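Local atomic coordinates of acetate kinase (Entamoeba histolytica, PDB entry 4H0O), a protein that probably interconverts acetate and acetyl phosphate, acting as a pyrophosphate-dependent acetate kinase of the ASKHA superfamily with a ribonuclease H-like fold. Residues 156-161 with 227-232; 179-184 with 231-236; 216-221 with 237-242. All blocks are in the same frame, centred on the assembly; numbering follows the deposited sequence.

Contact 1 (156-161 with 227-232)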
ATOM      1  N   ALA B 156      -4.908  -9.003 -19.331  1.00 36.32           N
ATOM      2  CA  ALA B 156      -6.322  -9.131 -19.699  1.00 38.25           C
ATOM      3  C   ALA B 156      -7.253  -9.601 -18.574  1.00 30.71           C
ATOM      4  O   ALA B 156      -8.385  -9.130 -18.475  1.00 38.14           O
ATOM      5  CB  ALA B 156      -6.472 -10.032 -20.920  1.00 31.83           C
ATOM      6  N   PHE B 157      -6.782 -10.531 -17.742  1.00 32.65           N
ATOM      7  CA  PHE B 157      -7.601 -11.096 -16.663  1.00 36.44           C
ATOM      8  C   PHE B 157      -8.130 -10.017 -15.724  1.00 34.32           C
ATOM      9  O   PHE B 157      -9.185 -10.178 -15.114  1.00 36.65           O
ATOM     10  CB  PHE B 157      -6.807 -12.144 -15.866  1.00 34.29           C
ATOM     11  CG  PHE B 157      -7.583 -12.781 -14.732  1.00 31.48           C
ATOM     12  CD1 PHE B 157      -8.751 -13.493 -14.977  1.00 36.94           C
ATOM     13  CD2 PHE B 157      -7.124 -12.691 -13.423  1.00 33.85           C
ATOM     14  CE1 PHE B 157      -9.456 -14.088 -13.933  1.00 39.28           C
ATOM     15  CE2 PHE B 157      -7.825 -13.285 -12.376  1.00 37.94           C
ATOM     16  CZ  PHE B 157      -8.991 -13.984 -12.633  1.00 31.40           C
ATOM     17  N   HIS B 158      -7.397  -8.915 -15.625  1.00 37.25           N
ATOM     18  CA  HIS B 158      -7.743  -7.845 -14.700  1.00 38.84           C
ATOM     19  C   HIS B 158      -8.649  -6.779 -15.319  1.00 40.20           C
ATOM     20  O   HIS B 158      -8.823  -5.700 -14.746  1.00 33.39           O
ATOM     21  CB  HIS B 158      -6.469  -7.199 -14.149  1.00 26.53           C
ATOM     22  CG  HIS B 158      -5.561  -8.160 -13.452  1.00 33.85           C
ATOM     23  ND1 HIS B 158      -5.945  -8.879 -12.340  1.00 33.78           N
ATOM     24  CD2 HIS B 158      -4.274  -8.516 -13.701  1.00 38.10           C
ATOM     25  CE1 HIS B 158      -4.941  -9.638 -11.938  1.00 30.11           C
ATOM     26  NE2 HIS B 158      -3.916  -9.435 -12.745  1.00 36.18           N
ATOM     27  N   SER B 159      -9.229  -7.081 -16.478  1.00 34.41           N
ATOM     28  CA  SER B 159     -10.137  -6.145 -17.138  1.00 40.37           C
ATOM     29  C   SER B 159     -11.454  -5.996 -16.370  1.00 33.27           C
ATOM     30  O   SER B 159     -12.189  -5.030 -16.563  1.00 36.77           O
ATOM     31  CB  SER B 159     -10.416  -6.582 -18.579  1.00 29.54           C
ATOM     32  OG  SER B 159     -11.398  -7.603 -18.622  1.00 46.07           O
ATOM     33  N   THR B 160     -11.744  -6.955 -15.493  1.00 34.89           N
ATOM     34  CA  THR B 160     -12.981  -6.937 -14.713  1.00 32.22           C
ATOM     35  C   THR B 160     -12.887  -6.054 -13.472  1.00 37.97           C
ATOM     36  O   THR B 160     -13.886  -5.841 -12.782  1.00 44.22           O
ATOM     37  CB  THR B 160     -13.412  -8.352 -14.289  1.00 38.15           C
ATOM     38  OG1 THR B 160     -12.329  -9.006 -13.613  1.00 32.37           O
ATOM     39  CG2 THR B 160     -13.820  -9.168 -15.505  1.00 28.10           C
ATOM     40  N   ILE B 161     -11.689  -5.554 -13.182  1.00 38.62           N
ATOM     41  CA  ILE B 161     -11.504  -4.645 -12.052  1.00 41.28           C
ATOM     42  C   ILE B 161     -12.230  -3.324 -12.332  1.00 37.03           C
ATOM     43  O   ILE B 161     -12.033  -2.712 -13.383  1.00 37.94           O
ATOM     44  CB  ILE B 161     -10.006  -4.377 -11.771  1.00 34.93           C
ATOM     45  CG1 ILE B 161      -9.276  -5.678 -11.429  1.00 40.63           C
ATOM     46  CG2 ILE B 161      -9.842  -3.405 -10.629  1.00 34.24           C
ATOM     47  CD1 ILE B 161      -7.812  -5.481 -11.031  1.00 35.37           C
ATOM     48  N   PHE B 227     -11.096  -9.013  -8.687  1.00 34.20           N
ATOM     49  CA  PHE B 227     -11.778  -7.861  -8.110  1.00 25.75           C
ATOM     50  C   PHE B 227     -10.763  -6.747  -7.873  1.00 31.73           C
ATOM     51  O   PHE B 227     -10.987  -5.595  -8.244  1.00 30.75           O
ATOM     52  CB  PHE B 227     -12.479  -8.242  -6.801  1.00 35.61           C
ATOM     53  CG  PHE B 227     -13.344  -7.146  -6.234  1.00 31.83           C
ATOM     54  CD1 PHE B 227     -14.680  -7.044  -6.594  1.00 36.85           C
ATOM     55  CD2 PHE B 227     -12.822  -6.220  -5.340  1.00 38.56           C
ATOM     56  CE1 PHE B 227     -15.479  -6.036  -6.076  1.00 32.79           C
ATOM     57  CE2 PHE B 227     -13.617  -5.207  -4.817  1.00 35.25           C
ATOM     58  CZ  PHE B 227     -14.946  -5.117  -5.186  1.00 39.30           C
ATOM     59  N   ASP B 228      -9.645  -7.091  -7.247  1.00 29.85           N
ATOM     60  CA  ASP B 228      -8.540  -6.148  -7.125  1.00 32.71           C
ATOM     61  C   ASP B 228      -7.216  -6.895  -7.102  1.00 34.08           C
ATOM     62  O   ASP B 228      -7.190  -8.118  -6.931  1.00 35.56           O
ATOM     63  CB  ASP B 228      -8.684  -5.271  -5.881  1.00 28.02           C
ATOM     64  CG  ASP B 228      -7.840  -4.007  -5.961  1.00 44.35           C
ATOM     65  OD1 ASP B 228      -7.424  -3.637  -7.080  1.00 42.20           O
ATOM     66  OD2 ASP B 228      -7.589  -3.381  -4.911  1.00 45.64           O
ATOM     67  N   THR B 229      -6.120  -6.164  -7.280  1.00 36.09           N
ATOM     68  CA  THR B 229      -4.807  -6.789  -7.347  1.00 35.67           C
ATOM     69  C   THR B 229      -3.700  -5.886  -6.812  1.00 37.23           C
ATOM     70  O   THR B 229      -3.892  -4.684  -6.626  1.00 39.35           O
ATOM     71  CB  THR B 229      -4.470  -7.234  -8.779  1.00 33.90           C
ATOM     72  OG1 THR B 229      -3.337  -8.113  -8.758  1.00 36.29           O
ATOM     73  CG2 THR B 229      -4.164  -6.026  -9.652  1.00 34.46           C
ATOM     74  N   SER B 230      -2.530  -6.479  -6.602  1.00 38.50           N
ATOM     75  CA  SER B 230      -1.455  -5.845  -5.848  1.00 27.33           C
ATOM     76  C   SER B 230      -0.616  -4.856  -6.660  1.00 31.92           C
ATOM     77  O   SER B 230      -0.242  -3.794  -6.158  1.00 27.36           O
ATOM     78  CB  SER B 230      -0.551  -6.932  -5.269  1.00 30.67           C
ATOM     79  OG  SER B 230       0.134  -6.467  -4.129  1.00 43.48           O
ATOM     80  N   MET B 231      -0.292  -5.212  -7.899  1.00 37.77           N
ATOM     81  CA  MET B 231       0.459  -4.308  -8.764  1.00 42.15           C
ATOM     82  C   MET B 231      -0.458  -3.178  -9.230  1.00 39.41           C
ATOM     83  O   MET B 231      -1.681  -3.266  -9.086  1.00 34.09           O
ATOM     84  CB  MET B 231       1.061  -5.063  -9.957  1.00 38.86           C
ATOM     85  CG  MET B 231       2.241  -5.971  -9.599  1.00 30.27           C
ATOM     86  SD  MET B 231       2.914  -6.893 -11.012  1.00 49.70           S
ATOM     87  CE  MET B 231       4.398  -7.597 -10.286  1.00 31.40           C
ATOM     88  N   GLY B 232       0.127  -2.112  -9.767  1.00 34.52           N
ATOM     89  CA  GLY B 232      -0.659  -0.972 -10.205  1.00 36.93           C
ATOM     90  C   GLY B 232      -0.423  -0.649 -11.664  1.00 33.74           C
ATOM     91  O   GLY B 232      -0.466  -1.539 -12.515  1.00 32.75           O
TER

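Contact 2 (179-184 with 231-236)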
ATOM      1  N   LEU B 179      -3.893   4.701 -14.708  1.00 32.59           N
ATOM      2  CA  LEU B 179      -4.821   3.726 -14.161  1.00 32.04           C
ATOM      3  C   LEU B 179      -4.079   2.439 -13.803  1.00 37.11           C
ATOM      4  O   LEU B 179      -3.033   2.126 -14.383  1.00 37.51           O
ATOM      5  CB  LEU B 179      -5.953   3.438 -15.151  1.00 27.91           C
ATOM      6  CG  LEU B 179      -6.939   4.585 -15.381  1.00 43.92           C
ATOM      7  CD1 LEU B 179      -8.018   4.187 -16.382  1.00 30.95           C
ATOM      8  CD2 LEU B 179      -7.571   5.024 -14.066  1.00 31.45           C
ATOM      9  N   LYS B 180      -4.611   1.706 -12.831  1.00 35.23           N
ATOM     10  CA  LYS B 180      -4.036   0.425 -12.449  1.00 34.05           C
ATOM     11  C   LYS B 180      -4.309  -0.610 -13.538  1.00 35.93           C
ATOM     12  O   LYS B 180      -5.383  -0.619 -14.138  1.00 38.00           O
ATOM     13  CB  LYS B 180      -4.618  -0.039 -11.111  1.00 34.46           C
ATOM     14  CG  LYS B 180      -4.204  -1.447 -10.701  1.00 47.93           C
ATOM     15  CD  LYS B 180      -4.765  -1.829  -9.337  1.00 44.11           C
ATOM     16  CE  LYS B 180      -4.291  -0.871  -8.254  1.00 41.54           C
ATOM     17  NZ  LYS B 180      -4.739  -1.316  -6.900  1.00 49.06           N
ATOM     18  N   PHE B 181      -3.326  -1.463 -13.804  1.00 33.29           N
ATOM     19  CA  PHE B 181      -3.505  -2.565 -14.742  1.00 33.90           C
ATOM     20  C   PHE B 181      -3.525  -3.909 -14.012  1.00 41.54           C
ATOM     21  O   PHE B 181      -4.539  -4.609 -14.010  1.00 49.05           O
ATOM     22  CB  PHE B 181      -2.413  -2.554 -15.819  1.00 33.07           C
ATOM     23  CG  PHE B 181      -2.634  -1.531 -16.901  1.00 36.31           C
ATOM     24  CD1 PHE B 181      -3.558  -1.763 -17.912  1.00 30.28           C
ATOM     25  CD2 PHE B 181      -1.913  -0.344 -16.914  1.00 31.66           C
ATOM     26  CE1 PHE B 181      -3.767  -0.826 -18.913  1.00 39.70           C
ATOM     27  CE2 PHE B 181      -2.118   0.597 -17.912  1.00 35.27           C
ATOM     28  CZ  PHE B 181      -3.044   0.355 -18.911  1.00 39.11           C
ATOM     29  N   GLY B 182      -2.405  -4.264 -13.387  1.00 32.42           N
ATOM     30  CA  GLY B 182      -2.284  -5.558 -12.737  1.00 40.09           C
ATOM     31  C   GLY B 182      -1.633  -6.554 -13.676  1.00 32.22           C
ATOM     32  O   GLY B 182      -1.822  -6.480 -14.891  1.00 32.01           O
ATOM     33  N   PHE B 183      -0.859  -7.485 -13.126  1.00 28.49           N
ATOM     34  CA  PHE B 183      -0.110  -8.420 -13.963  1.00 34.35           C
ATOM     35  C   PHE B 183      -0.225  -9.841 -13.419  1.00 35.37           C
ATOM     36  O   PHE B 183      -1.029 -10.089 -12.519  1.00 29.31           O
ATOM     37  CB  PHE B 183       1.352  -7.966 -14.083  1.00 27.11           C
ATOM     38  CG  PHE B 183       1.510  -6.577 -14.653  1.00 28.15           C
ATOM     39  CD1 PHE B 183       1.390  -5.456 -13.838  1.00 35.90           C
ATOM     40  CD2 PHE B 183       1.769  -6.391 -16.003  1.00 32.98           C
ATOM     41  CE1 PHE B 183       1.522  -4.176 -14.359  1.00 34.28           C
ATOM     42  CE2 PHE B 183       1.907  -5.112 -16.531  1.00 29.23           C
ATOM     43  CZ  PHE B 183       1.782  -4.005 -15.707  1.00 33.75           C
ATOM     44  N   HIS B 184       0.564 -10.768 -13.966  1.00 28.73           N
ATOM     45  CA  HIS B 184       0.455 -12.189 -13.626  1.00 29.16           C
ATOM     46  C   HIS B 184      -0.955 -12.720 -13.896  1.00 32.48           C
ATOM     47  O   HIS B 184      -1.376 -13.711 -13.294  1.00 34.80           O
ATOM     48  CB  HIS B 184       0.841 -12.445 -12.162  1.00 34.47           C
ATOM     49  CG  HIS B 184       2.194 -11.931 -11.788  1.00 41.75           C
ATOM     50  ND1 HIS B 184       2.466 -11.364 -10.561  1.00 37.91           N
ATOM     51  CD2 HIS B 184       3.361 -11.901 -12.480  1.00 31.72           C
ATOM     52  CE1 HIS B 184       3.735 -11.006 -10.512  1.00 38.76           C
ATOM     53  NE2 HIS B 184       4.301 -11.319 -11.665  1.00 39.14           N
ATOM     54  N   MET B 231      -0.292  -5.212  -7.899  1.00 37.77           N
ATOM     55  CA  MET B 231       0.459  -4.308  -8.764  1.00 42.15           C
ATOM     56  C   MET B 231      -0.458  -3.178  -9.230  1.00 39.41           C
ATOM     57  O   MET B 231      -1.681  -3.266  -9.086  1.00 34.09           O
ATOM     58  CB  MET B 231       1.061  -5.063  -9.957  1.00 38.86           C
ATOM     59  CG  MET B 231       2.241  -5.971  -9.599  1.00 30.27           C
ATOM     60  SD  MET B 231       2.914  -6.893 -11.012  1.00 49.70           S
ATOM     61  CE  MET B 231       4.398  -7.597 -10.286  1.00 31.40           C
ATOM     62  N   GLY B 232       0.127  -2.112  -9.767  1.00 34.52           N
ATOM     63  CA  GLY B 232      -0.659  -0.972 -10.205  1.00 36.93           C
ATOM     64  C   GLY B 232      -0.423  -0.649 -11.664  1.00 33.74           C
ATOM     65  O   GLY B 232      -0.466  -1.539 -12.515  1.00 32.75           O
ATOM     66  N   ASN B 233      -0.174   0.625 -11.952  1.00 33.69           N
ATOM     67  CA  ASN B 233       0.162   1.046 -13.306  1.00 33.87           C
ATOM     68  C   ASN B 233       1.483   0.429 -13.755  1.00 28.78           C
ATOM     69  O   ASN B 233       1.669   0.125 -14.933  1.00 35.73           O
ATOM     70  CB  ASN B 233       0.241   2.571 -13.389  1.00 38.13           C
ATOM     71  CG  ASN B 233       0.389   3.070 -14.813  1.00 36.74           C
ATOM     72  OD1 ASN B 233      -0.597   3.203 -15.542  1.00 41.04           O
ATOM     73  ND2 ASN B 233       1.622   3.352 -15.219  1.00 32.67           N
ATOM     74  N   SER B 234       2.394   0.246 -12.803  1.00 30.73           N
ATOM     75  CA  SER B 234       3.701  -0.336 -13.084  1.00 27.85           C
ATOM     76  C   SER B 234       3.831  -1.704 -12.433  1.00 33.84           C
ATOM     77  O   SER B 234       2.988  -2.104 -11.625  1.00 36.66           O
ATOM     78  CB  SER B 234       4.822   0.564 -12.568  1.00 35.06           C
ATOM     79  OG  SER B 234       5.023   0.384 -11.177  1.00 33.80           O
ATOM     80  N   THR B 235       4.890  -2.425 -12.787  1.00 33.25           N
ATOM     81  CA  THR B 235       5.142  -3.749 -12.228  1.00 36.21           C
ATOM     82  C   THR B 235       6.031  -3.653 -10.992  1.00 39.09           C
ATOM     83  O   THR B 235       6.608  -4.646 -10.550  1.00 37.68           O
ATOM     84  CB  THR B 235       5.805  -4.681 -13.258  1.00 37.56           C
ATOM     85  OG1 THR B 235       7.046  -4.111 -13.693  1.00 38.74           O
ATOM     86  CG2 THR B 235       4.895  -4.880 -14.460  1.00 39.04           C
ATOM     87  N   LEU B 236       6.132  -2.448 -10.444  1.00 30.61           N
ATOM     88  CA  LEU B 236       6.951  -2.193  -9.261  1.00 38.80           C
ATOM     89  C   LEU B 236       6.102  -2.138  -7.983  1.00 38.19           C
ATOM     90  O   LEU B 236       6.600  -2.365  -6.880  1.00 34.07           O
ATOM     91  CB  LEU B 236       7.730  -0.885  -9.453  1.00 36.14           C
ATOM     92  CG  LEU B 236       8.560  -0.295  -8.311  1.00 43.25           C
ATOM     93  CD1 LEU B 236       9.899   0.194  -8.827  1.00 39.08           C
ATOM     94  CD2 LEU B 236       7.813   0.850  -7.650  1.00 49.68           C
TER

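Contact 3 (216-221 with 237-242)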
ATOM      1  N   SER B 216       6.180 -10.301  -7.932  1.00 30.07           N
ATOM      2  CA  SER B 216       5.243 -10.942  -7.016  1.00 29.69           C
ATOM      3  C   SER B 216       4.000 -10.078  -6.857  1.00 32.05           C
ATOM      4  O   SER B 216       4.089  -8.846  -6.837  1.00 29.77           O
ATOM      5  CB  SER B 216       5.885 -11.181  -5.646  1.00 30.80           C
ATOM      6  OG  SER B 216       6.748 -12.305  -5.669  1.00 33.30           O
ATOM      7  N   SER B 217       2.844 -10.725  -6.734  1.00 27.49           N
ATOM      8  CA  SER B 217       1.590 -10.006  -6.545  1.00 30.15           C
ATOM      9  C   SER B 217       0.535 -10.872  -5.858  1.00 30.13           C
ATOM     10  O   SER B 217       0.673 -12.096  -5.772  1.00 30.41           O
ATOM     11  CB  SER B 217       1.055  -9.495  -7.887  1.00 21.47           C
ATOM     12  OG  SER B 217       0.540 -10.555  -8.671  1.00 29.18           O
ATOM     13  N   CYS B 218      -0.511 -10.221  -5.358  1.00 27.80           N
ATOM     14  CA  CYS B 218      -1.686 -10.908  -4.833  1.00 28.20           C
ATOM     15  C   CYS B 218      -2.908 -10.476  -5.624  1.00 32.80           C
ATOM     16  O   CYS B 218      -2.949  -9.361  -6.154  1.00 31.42           O
ATOM     17  CB  CYS B 218      -1.906 -10.565  -3.361  1.00 30.18           C
ATOM     18  SG  CYS B 218      -0.693 -11.268  -2.243  1.00 36.79           S
ATOM     19  N   CYS B 219      -3.907 -11.348  -5.695  1.00 26.05           N
ATOM     20  CA  CYS B 219      -5.138 -11.012  -6.395  1.00 28.80           C
ATOM     21  C   CYS B 219      -6.373 -11.418  -5.592  1.00 34.64           C
ATOM     22  O   CYS B 219      -6.480 -12.559  -5.135  1.00 30.72           O
ATOM     23  CB  CYS B 219      -5.170 -11.680  -7.770  1.00 25.03           C
ATOM     24  SG  CYS B 219      -6.536 -11.136  -8.823  1.00 36.97           S
ATOM     25  N   GLY B 220      -7.302 -10.482  -5.414  1.00 31.38           N
ATOM     26  CA  GLY B 220      -8.572 -10.800  -4.788  1.00 22.89           C
ATOM     27  C   GLY B 220      -9.548 -11.256  -5.856  1.00 30.13           C
ATOM     28  O   GLY B 220      -9.837 -10.511  -6.796  1.00 34.33           O
ATOM     29  N   ILE B 221     -10.054 -12.477  -5.717  1.00 29.41           N
ATOM     30  CA  ILE B 221     -10.896 -13.071  -6.750  1.00 31.79           C
ATOM     31  C   ILE B 221     -12.293 -13.432  -6.235  1.00 35.30           C
ATOM     32  O   ILE B 221     -12.444 -14.247  -5.319  1.00 26.60           O
ATOM     33  CB  ILE B 221     -10.213 -14.307  -7.363  1.00 34.57           C
ATOM     34  CG1 ILE B 221      -8.876 -13.897  -7.989  1.00 26.89           C
ATOM     35  CG2 ILE B 221     -11.112 -14.952  -8.404  1.00 26.69           C
ATOM     36  CD1 ILE B 221      -7.975 -15.057  -8.340  1.00 27.69           C
ATOM     37  N   ALA B 237       4.815  -1.851  -8.145  1.00 29.42           N
ATOM     38  CA  ALA B 237       3.914  -1.667  -7.008  1.00 37.04           C
ATOM     39  C   ALA B 237       3.534  -2.976  -6.308  1.00 37.24           C
ATOM     40  O   ALA B 237       3.581  -4.055  -6.907  1.00 28.07           O
ATOM     41  CB  ALA B 237       2.663  -0.934  -7.454  1.00 36.67           C
ATOM     42  N   GLY B 238       3.156  -2.869  -5.035  1.00 29.09           N
ATOM     43  CA  GLY B 238       2.557  -3.982  -4.320  1.00 29.57           C
ATOM     44  C   GLY B 238       3.434  -4.638  -3.270  1.00 35.38           C
ATOM     45  O   GLY B 238       3.869  -3.999  -2.305  1.00 29.24           O
ATOM     46  N   LEU B 239       3.675  -5.931  -3.462  1.00 26.48           N
ATOM     47  CA  LEU B 239       4.461  -6.733  -2.535  1.00 34.27           C
ATOM     48  C   LEU B 239       5.934  -6.335  -2.544  1.00 31.35           C
ATOM     49  O   LEU B 239       6.431  -5.788  -3.530  1.00 27.39           O
ATOM     50  CB  LEU B 239       4.350  -8.211  -2.917  1.00 25.58           C
ATOM     51  CG  LEU B 239       3.219  -9.066  -2.343  1.00 38.60           C
ATOM     52  CD1 LEU B 239       1.932  -8.287  -2.207  1.00 31.01           C
ATOM     53  CD2 LEU B 239       2.990 -10.277  -3.228  1.00 27.83           C
ATOM     54  N   VAL B 240       6.627  -6.607  -1.442  1.00 30.62           N
ATOM     55  CA  VAL B 240       8.083  -6.596  -1.451  1.00 27.83           C
ATOM     56  C   VAL B 240       8.507  -7.734  -2.374  1.00 30.09           C
ATOM     57  O   VAL B 240       7.995  -8.849  -2.253  1.00 29.92           O
ATOM     58  CB  VAL B 240       8.659  -6.844  -0.049  1.00 30.45           C
ATOM     59  CG1 VAL B 240      10.170  -7.064  -0.121  1.00 23.82           C
ATOM     60  CG2 VAL B 240       8.331  -5.681   0.874  1.00 22.57           C
ATOM     61  N   MET B 241       9.418  -7.469  -3.303  1.00 24.72           N
ATOM     62  CA  MET B 241       9.795  -8.492  -4.276  1.00 23.86           C
ATOM     63  C   MET B 241      11.278  -8.854  -4.219  1.00 31.65           C
ATOM     64  O   MET B 241      12.000  -8.425  -3.316  1.00 30.99           O
ATOM     65  CB  MET B 241       9.404  -8.062  -5.697  1.00 24.84           C
ATOM     66  CG  MET B 241       7.984  -7.514  -5.826  1.00 32.72           C
ATOM     67  SD  MET B 241       7.513  -7.140  -7.533  1.00 29.33           S
ATOM     68  CE  MET B 241       6.145  -6.002  -7.271  1.00 22.48           C
ATOM     69  N   SER B 242      11.722  -9.646  -5.191  1.00 37.34           N
ATOM     70  CA  SER B 242      13.112 -10.083  -5.256  1.00 36.21           C
ATOM     71  C   SER B 242      14.079  -8.900  -5.326  1.00 34.62           C
ATOM     72  O   SER B 242      15.049  -8.838  -4.568  1.00 32.79           O
ATOM     73  CB  SER B 242      13.320 -11.013  -6.450  1.00 32.55           C
ATOM     74  OG  SER B 242      12.858 -10.413  -7.644  1.00 51.02           O
TER
HETATM   75  O   HOH W   1       2.551  -6.616  -6.193  1.00 33.10           O
HETATM   76  O   HOH W   2       9.499 -11.580  -6.704  1.00 40.49           O

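Contact 1 (156-161 with 227-232)
The hydroxyl oxygen of Thr229 makes its hydrogen bond to the backbone O of Cys218, while His158 CE1 closes on the same OG1 from the other segment at 3.9 Å. With OG1 turned anti to the backbone N (chi1 -166°), the methyl CG2 of Thr229 lies over one face of the imidazole, 4.3 Å above its plane and displaced toward the rim. Both nitrogens of that ring are engaged, ND1 by Ser226 OG and NE2 by the carbonyl O of Phe183, which should fix its rotation.

Ile161 covers the strand beside it. Its CG2 presses on Phe227 O at 3.4 Å and CG1 reaches the same oxygen at 3.6 Å, so the fork of the side chain straddles one carbonyl. The tip, CD1, runs on along the strand to Asp228 CA (4.0 Å) and meets Thr229 CG2 at 3.9 Å, crossing that side chain at about a right angle. Across these two segments the contact is van der Waals packing, while the nitrogens of His158 and Thr229 OG1 are satisfied from outside. Phe227 and Asp228 both pair with Gly220, a classic beta bulge in strand 225-229, at one edge of a mixed sheet of the ribonuclease H-like fold.

Contact 2 (179-184 with 231-236)
Phe183 and Met231 meet at about a right angle, and a third side chain, Thr235, covers one face of the ring. Thr235 CG2 stands 3.4 Å from the centroid of the Phe183 ring and only 9° off its normal, a CH-pi contact over the middle of the face. Because OG1 of Thr235 occupies the site between its backbone N and carbonyl carbon (chi1 59°), it is the methyl that faces the ring. Met231 comes from another direction: its CB lies at the ring edge, in plane, and its SD approaches obliquely, 3.5 Å from Phe183 CD1, as a Met-aromatic contact.

The extended Met231 chain then continues to a second ring, where CE lies 3.5 Å from His184 CE1, again crossing at about a right angle; Met231 SD sits obliquely, 4.6 Å from the His184 ring centroid. ND1 of His184 is hydrogen-bonded to Ser217 OG, and its backbone N to OD2 of Asp154, predicted to be the proton donor or acceptor.

Beside these rings the main chains join directly. Phe181 N donates to Gly232 O at 3.1 Å in a nearly straight bond, yet from well above the carbonyl plane; Gly182 N adds a weak bond to the same oxygen at 3.5 Å. Lys180 lies alongside, with CD 3.4 Å from Met231 O, before a bend at chi3 sends NZ toward weak partners, Asp228 and Thr229 O.

His184 is predicted to stabilise the transition state. The thioether of Met231 packs against its ring and probably steadies it without competing for its nitrogens.

Contact 3 (216-221 with 237-242)
The loop 237-242 runs past Ser216 and Ser217 in the opposite sense, with Ser217 CA 5.9 Å from Leu239 CA, and a water joins the two backbones. That water donates to Ser216 O (2.8 Å) and to Ala237 O (2.9 Å) and accepts from Leu239 N (3.0 Å), bridging the strand and the loop beside Gly238. At the backbone angles of this glycine (phi 108°, psi -121°) a CB would collide with the carbonyl O of the preceding residue.

Leu239 points at the strand, and its CD2 does most of the touching: it rests 3.5 Å from Ser217 N and also packs on Ser216 CB and Cys218 SG, the latter at 3.9 Å. Its other methyl, CD1, lies beside the same sulfur. Cys218 in turn packs on Leu313 and Leu320 of helix 299-324, and Leu239 on Thr316, so the side chain of Leu239 sits between that long helix and strand 216-222, part of a mixed sheet of the ribonuclease H-like fold.

Met241 reaches the strand from farther along. Its CG is anti to the carbonyl carbon (chi1 -47°) and the chain beyond is extended, which carries SD to the backbone of Ser216; the N-H there makes a weak but fairly straight hydrogen bond to sulfur (3.5 Å). The terminal CE lies 3.5 Å from Ser216 O. A second water accepts from Ser216 OG and, weakly, from Ser242 N, while Gly212 N also bonds to that hydroxyl. Ser242 OG bonds to the carbonyls of Thr213 and Gly214, just ahead of Ser216.

The three contacts illustrate how one predicted transition-state stabiliser, His184, can be framed by linked packing units. Contacts 1 and 2 share Met231 and Gly232, their centres 8 Å apart; His158 NE2, 3.0 Å from Phe183 O, binds the carbonyl of the residue preceding His184, which may help position it. Contact 3, centred about 9 Å from contact 2, bonds the His184 ring itself through Ser217 OG, 2.8 Å from ND1. Contacts 1 and 3 meet through neighbouring strands, with Phe227 N 2.7 Å from Gly220 O. Asp154, predicted to be the active-site residue, lies about 4 Å from the Phe183 side chain, while Met231 and Met241 both approach Arg244, the other predicted transition-state stabiliser.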